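Local atomic coordinates of putative oxidoreductase yhhX (Escherichia coli K-12, PDB entry 3F4L), a protein that probably acts as an NADP-dependent oxidoreductase of the Gfo/Idh/MocA family, with a likely activity on scyllo-inositol. Residues Tyr17-Trp29 with Asp297-Ile309. Residues are numbered along the deposited sequence; the frame is centred on the assembly and turned at random.
Sequences YHLPYVLNRKDSW and DYGRVYDALYQTI
Tyr302 is gripped from three directions by residues 17-29. Val22 sets CG2 over the middle of the Tyr302 ring, a CH-pi contact 3.5 Å from the centroid, while at the ring's far end Tyr302 OH shares a 2.7 Å hydrogen bond with His18 ND1, whose other nitrogen, NE2, is bonded to Glu95. The edge of the Tyr302 ring is turned to the face of the six-membered ring of Trp29, planes at 85°. Trp29 NE1 reaches Tyr302 O in a weak bond, and Trp29 CZ2 lies 3.9 Å from Leu305 CB. Thus the first helix of the Rossmann domain, 12-22, with the chain leading to its second strand, 29-35, is joined to helix 300-311 from the C-terminal part of the sequence. Arg25, extended from CG to NE, brings NH2 edge-on to Asp297 OD2 (2.8 Å), a salt bridge whose hydrogen bond is weak. Asp303 lies over one guanidinium face, its carboxylate nearly perpendicular at 87°, so that attraction there is purely electrostatic. Next to this network, Tyr298 CB sits over the Tyr21 ring, 3.9 Å from its centroid; a serine in place of Tyr21 would probably leave a gap against Tyr298 and Gly299. Gly299 N bonds to Asp297 OD1, capping the turn into the helix, and Gly299 CA lies 3.9 Å from Tyr21 CB.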
loop_
_atom_site.group_PDB
_atom_site.type_symbol
_atom_site.label_atom_id
_atom_site.label_comp_id
_atom_site.label_asym_id
_atom_site.label_seq_id
_atom_site.Cartn_x
_atom_site.Cartn_y
_atom_site.Cartn_z
ATOM N N TYR A 17 -13.125 24.939 13.227
ATOM C CA TYR A 17 -13.316 23.608 13.775
ATOM C C TYR A 17 -13.858 23.495 15.191
ATOM O O TYR A 17 -14.183 22.396 15.633
ATOM C CB TYR A 17 -12.016 22.826 13.651
ATOM C CG TYR A 17 -11.559 22.697 12.217
ATOM C CD1 TYR A 17 -12.253 21.890 11.315
ATOM C CD2 TYR A 17 -10.434 23.382 11.760
ATOM C CE1 TYR A 17 -11.833 21.766 9.993
ATOM C CE2 TYR A 17 -10.006 23.265 10.441
ATOM C CZ TYR A 17 -10.709 22.455 9.564
ATOM O OH TYR A 17 -10.288 22.328 8.261
ATOM N N HIS A 18 -13.968 24.609 15.900
ATOM C CA HIS A 18 -14.495 24.571 17.257
ATOM C C HIS A 18 -15.808 25.326 17.439
ATOM O O HIS A 18 -16.836 24.732 17.758
ATOM C CB HIS A 18 -13.456 25.124 18.236
ATOM C CG HIS A 18 -12.246 24.254 18.379
ATOM N ND1 HIS A 18 -12.201 23.178 19.240
ATOM C CD2 HIS A 18 -11.042 24.289 17.760
ATOM C CE1 HIS A 18 -11.021 22.591 19.149
ATOM N NE2 HIS A 18 -10.295 23.246 18.257
ATOM N N LEU A 19 -15.772 26.638 17.231
ATOM C CA LEU A 19 -16.952 27.467 17.435
ATOM C C LEU A 19 -18.225 27.049 16.704
ATOM O O LEU A 19 -19.308 27.062 17.293
ATOM C CB LEU A 19 -16.600 28.935 17.142
ATOM C CG LEU A 19 -16.251 29.819 18.361
ATOM C CD1 LEU A 19 -15.696 28.979 19.506
ATOM C CD2 LEU A 19 -15.269 30.902 17.965
ATOM N N PRO A 20 -18.118 26.655 15.422
ATOM C CA PRO A 20 -19.343 26.252 14.718
ATOM C C PRO A 20 -20.095 25.148 15.463
ATOM O O PRO A 20 -21.327 25.104 15.465
ATOM C CB PRO A 20 -18.824 25.775 13.357
ATOM C CG PRO A 20 -17.596 26.624 13.146
ATOM C CD PRO A 20 -16.946 26.589 14.528
ATOM N N TYR A 21 -19.339 24.267 16.103
ATOM C CA TYR A 21 -19.900 23.138 16.836
ATOM C C TYR A 21 -20.306 23.484 18.268
ATOM O O TYR A 21 -21.345 23.033 18.760
ATOM C CB TYR A 21 -18.879 21.995 16.846
ATOM C CG TYR A 21 -18.599 21.446 15.470
ATOM C CD1 TYR A 21 -19.479 20.538 14.866
ATOM C CD2 TYR A 21 -17.490 21.869 14.745
ATOM C CE1 TYR A 21 -19.261 20.073 13.588
ATOM C CE2 TYR A 21 -17.258 21.409 13.452
ATOM C CZ TYR A 21 -18.147 20.514 12.881
ATOM O OH TYR A 21 -17.914 20.065 11.611
ATOM N N VAL A 22 -19.478 24.279 18.936
ATOM C CA VAL A 22 -19.746 24.677 20.304
ATOM C C VAL A 22 -20.933 25.629 20.388
ATOM O O VAL A 22 -21.753 25.526 21.306
ATOM C CB VAL A 22 -18.499 25.335 20.928
ATOM C CG1 VAL A 22 -18.832 25.900 22.321
ATOM C CG2 VAL A 22 -17.391 24.294 21.034
ATOM N N LEU A 23 -21.036 26.547 19.427
ATOM C CA LEU A 23 -22.141 27.501 19.425
ATOM C C LEU A 23 -23.464 26.828 19.045
ATOM O O LEU A 23 -24.524 27.443 19.126
ATOM C CB LEU A 23 -21.838 28.668 18.474
ATOM C CG LEU A 23 -20.539 29.421 18.787
ATOM C CD1 LEU A 23 -20.266 30.479 17.703
ATOM C CD2 LEU A 23 -20.643 30.073 20.167
ATOM N N ASN A 24 -23.401 25.566 18.627
ATOM C CA ASN A 24 -24.616 24.830 18.277
ATOM C C ASN A 24 -25.067 24.007 19.497
ATOM O O ASN A 24 -26.065 23.276 19.436
ATOM C CB ASN A 24 -24.347 23.886 17.103
ATOM C CG ASN A 24 -25.459 23.911 16.061
ATOM O OD1 ASN A 24 -26.650 23.848 16.388
ATOM N ND2 ASN A 24 -25.070 23.988 14.793
ATOM N N ARG A 25 -24.320 24.124 20.594
ATOM C CA ARG A 25 -24.626 23.393 21.823
ATOM C C ARG A 25 -24.791 24.344 23.010
ATOM O O ARG A 25 -24.288 24.073 24.099
ATOM C CB ARG A 25 -23.507 22.380 22.121
ATOM C CG ARG A 25 -23.286 21.347 20.998
ATOM C CD ARG A 25 -22.034 20.502 21.214
ATOM N NE ARG A 25 -21.759 19.618 20.079
ATOM C CZ ARG A 25 -22.568 18.651 19.664
ATOM N NH1 ARG A 25 -23.715 18.434 20.295
ATOM N NH2 ARG A 25 -22.245 17.902 18.621
ATOM N N LYS A 26 -25.497 25.452 22.799
ATOM C CA LYS A 26 -25.708 26.432 23.861
ATOM C C LYS A 26 -26.392 25.873 25.114
ATOM O O LYS A 26 -26.305 26.467 26.184
ATOM C CB LYS A 26 -26.508 27.626 23.323
ATOM C CG LYS A 26 -25.800 28.420 22.226
ATOM C CD LYS A 26 -25.466 29.832 22.703
ATOM C CE LYS A 26 -24.661 30.617 21.674
ATOM N NZ LYS A 26 -25.407 30.862 20.413
ATOM N N ASP A 27 -27.084 24.744 24.985
ATOM C CA ASP A 27 -27.740 24.150 26.146
ATOM C C ASP A 27 -26.758 23.303 26.952
ATOM O O ASP A 27 -27.065 22.889 28.076
ATOM C CB ASP A 27 -28.942 23.293 25.716
ATOM C CG ASP A 27 -28.690 22.540 24.421
ATOM O OD1 ASP A 27 -27.613 21.913 24.289
ATOM O OD2 ASP A 27 -29.574 22.573 23.532
ATOM N N SER A 28 -25.577 23.068 26.382
ATOM C CA SER A 28 -24.538 22.265 27.028
ATOM C C SER A 28 -23.307 23.088 27.398
ATOM O O SER A 28 -22.706 22.889 28.459
ATOM C CB SER A 28 -24.093 21.134 26.094
ATOM O OG SER A 28 -25.202 20.391 25.630
ATOM N N TRP A 29 -22.932 24.012 26.516
ATOM C CA TRP A 29 -21.760 24.844 26.739
ATOM C C TRP A 29 -21.987 26.327 26.487
ATOM O O TRP A 29 -22.830 26.711 25.678
ATOM C CB TRP A 29 -20.619 24.404 25.826
ATOM C CG TRP A 29 -20.188 22.999 25.999
ATOM C CD1 TRP A 29 -20.789 21.882 25.494
ATOM C CD2 TRP A 29 -19.043 22.555 26.721
ATOM N NE1 TRP A 29 -20.078 20.759 25.858
ATOM C CE2 TRP A 29 -19.001 21.146 26.613
ATOM C CE3 TRP A 29 -18.043 23.210 27.455
ATOM C CZ2 TRP A 29 -17.994 20.378 27.211
ATOM C CZ3 TRP A 29 -17.044 22.447 28.050
ATOM C CH2 TRP A 29 -17.029 21.044 27.922
ATOM N N ASP A 297 -19.591 14.121 13.151
ATOM C CA ASP A 297 -19.868 15.330 13.920
ATOM C C ASP A 297 -18.709 15.628 14.872
ATOM O O ASP A 297 -18.572 14.984 15.922
ATOM C CB ASP A 297 -21.185 15.154 14.693
ATOM C CG ASP A 297 -21.557 16.378 15.522
ATOM O OD1 ASP A 297 -20.968 17.456 15.310
ATOM O OD2 ASP A 297 -22.454 16.263 16.386
ATOM N N TYR A 298 -17.878 16.605 14.506
ATOM C CA TYR A 298 -16.724 16.960 15.333
ATOM C C TYR A 298 -17.119 17.435 16.726
ATOM O O TYR A 298 -16.305 17.406 17.649
ATOM C CB TYR A 298 -15.880 18.040 14.652
ATOM C CG TYR A 298 -15.267 17.602 13.343
ATOM C CD1 TYR A 298 -14.887 16.274 13.141
ATOM C CD2 TYR A 298 -15.014 18.521 12.322
ATOM C CE1 TYR A 298 -14.267 15.871 11.960
ATOM C CE2 TYR A 298 -14.389 18.124 11.129
ATOM C CZ TYR A 298 -14.021 16.798 10.961
ATOM O OH TYR A 298 -13.392 16.389 9.802
ATOM N N GLY A 299 -18.375 17.851 16.866
ATOM C CA GLY A 299 -18.864 18.334 18.146
ATOM C C GLY A 299 -19.019 17.230 19.170
ATOM O O GLY A 299 -19.226 17.494 20.356
ATOM N N ARG A 300 -18.919 15.988 18.714
ATOM C CA ARG A 300 -19.045 14.857 19.616
ATOM C C ARG A 300 -17.888 14.844 20.614
ATOM O O ARG A 300 -17.962 14.178 21.640
ATOM C CB ARG A 300 -19.147 13.555 18.810
ATOM C CG ARG A 300 -20.566 13.378 18.250
ATOM C CD ARG A 300 -20.661 12.490 17.013
ATOM N NE ARG A 300 -20.269 11.112 17.270
ATOM C CZ ARG A 300 -20.373 10.132 16.377
ATOM N NH1 ARG A 300 -20.866 10.394 15.169
ATOM N NH2 ARG A 300 -19.980 8.898 16.690
ATOM N N VAL A 301 -16.834 15.597 20.309
ATOM C CA VAL A 301 -15.685 15.720 21.195
ATOM C C VAL A 301 -16.175 16.480 22.426
ATOM O O VAL A 301 -15.886 16.113 23.562
ATOM C CB VAL A 301 -14.535 16.527 20.532
ATOM C CG1 VAL A 301 -13.485 16.907 21.587
ATOM C CG2 VAL A 301 -13.878 15.706 19.412
ATOM N N TYR A 302 -16.937 17.542 22.194
ATOM C CA TYR A 302 -17.451 18.326 23.302
ATOM C C TYR A 302 -18.541 17.572 24.059
ATOM O O TYR A 302 -18.692 17.743 25.275
ATOM C CB TYR A 302 -17.952 19.684 22.814
ATOM C CG TYR A 302 -16.816 20.627 22.440
ATOM C CD1 TYR A 302 -16.278 20.640 21.147
ATOM C CD2 TYR A 302 -16.248 21.469 23.396
ATOM C CE1 TYR A 302 -15.199 21.471 20.818
ATOM C CE2 TYR A 302 -15.167 22.303 23.081
ATOM C CZ TYR A 302 -14.654 22.296 21.795
ATOM O OH TYR A 302 -13.594 23.107 21.502
ATOM N N ASP A 303 -19.288 16.720 23.359
ATOM C CA ASP A 303 -20.323 15.949 24.039
ATOM C C ASP A 303 -19.629 14.957 24.974
ATOM O O ASP A 303 -20.172 14.604 26.016
ATOM C CB ASP A 303 -21.225 15.201 23.040
ATOM C CG ASP A 303 -21.989 16.142 22.124
ATOM O OD1 ASP A 303 -22.409 17.218 22.594
ATOM O OD2 ASP A 303 -22.184 15.810 20.935
ATOM N N ALA A 304 -18.431 14.509 24.599
ATOM C CA ALA A 304 -17.671 13.574 25.433
ATOM C C ALA A 304 -17.080 14.299 26.639
ATOM O O ALA A 304 -17.105 13.785 27.765
ATOM C CB ALA A 304 -16.549 12.918 24.624
ATOM N N LEU A 305 -16.533 15.483 26.398
ATOM C CA LEU A 305 -15.952 16.283 27.478
ATOM C C LEU A 305 -17.047 16.630 28.488
ATOM O O LEU A 305 -16.801 16.683 29.695
ATOM C CB LEU A 305 -15.323 17.556 26.909
ATOM C CG LEU A 305 -13.846 17.475 26.507
ATOM C CD1 LEU A 305 -13.545 16.160 25.852
ATOM C CD2 LEU A 305 -13.517 18.623 25.563
ATOM N N TYR A 306 -18.259 16.856 27.999
ATOM C CA TYR A 306 -19.377 17.163 28.876
ATOM C C TYR A 306 -19.568 16.010 29.873
ATOM O O TYR A 306 -19.573 16.217 31.082
ATOM C CB TYR A 306 -20.663 17.330 28.067
ATOM C CG TYR A 306 -21.820 17.816 28.904
ATOM C CD1 TYR A 306 -21.919 19.156 29.266
ATOM C CD2 TYR A 306 -22.776 16.929 29.390
ATOM C CE1 TYR A 306 -22.939 19.603 30.098
ATOM C CE2 TYR A 306 -23.803 17.368 30.224
ATOM C CZ TYR A 306 -23.874 18.708 30.573
ATOM O OH TYR A 306 -24.880 19.160 31.407
ATOM N N GLN A 307 -19.722 14.796 29.344
ATOM C CA GLN A 307 -19.926 13.618 30.179
ATOM C C GLN A 307 -18.753 13.404 31.118
ATOM O O GLN A 307 -18.941 13.163 32.313
ATOM C CB GLN A 307 -20.127 12.374 29.313
ATOM C CG GLN A 307 -21.366 12.429 28.430
ATOM C CD GLN A 307 -21.721 11.068 27.854
ATOM O OE1 GLN A 307 -22.664 10.932 27.066
ATOM N NE2 GLN A 307 -20.966 10.042 28.254
ATOM N N THR A 308 -17.541 13.485 30.583
ATOM C CA THR A 308 -16.355 13.308 31.407
ATOM C C THR A 308 -16.327 14.283 32.579
ATOM O O THR A 308 -16.153 13.878 33.724
ATOM C CB THR A 308 -15.077 13.503 30.593
ATOM O OG1 THR A 308 -14.878 12.359 29.752
ATOM C CG2 THR A 308 -13.868 13.678 31.518
ATOM N N ILE A 309 -16.494 15.566 32.283
ATOM C CA ILE A 309 -16.467 16.609 33.309
ATOM C C ILE A 309 -17.659 16.586 34.272
ATOM O O ILE A 309 -17.501 16.765 35.478
ATOM C CB ILE A 309 -16.394 18.009 32.658
ATOM C CG1 ILE A 309 -15.037 18.190 31.977
ATOM C CG2 ILE A 309 -16.622 19.095 33.706
ATOM C CD1 ILE A 309 -14.913 19.493 31.229
HETATM O O HOH W 1 -22.366 18.822 24.731
#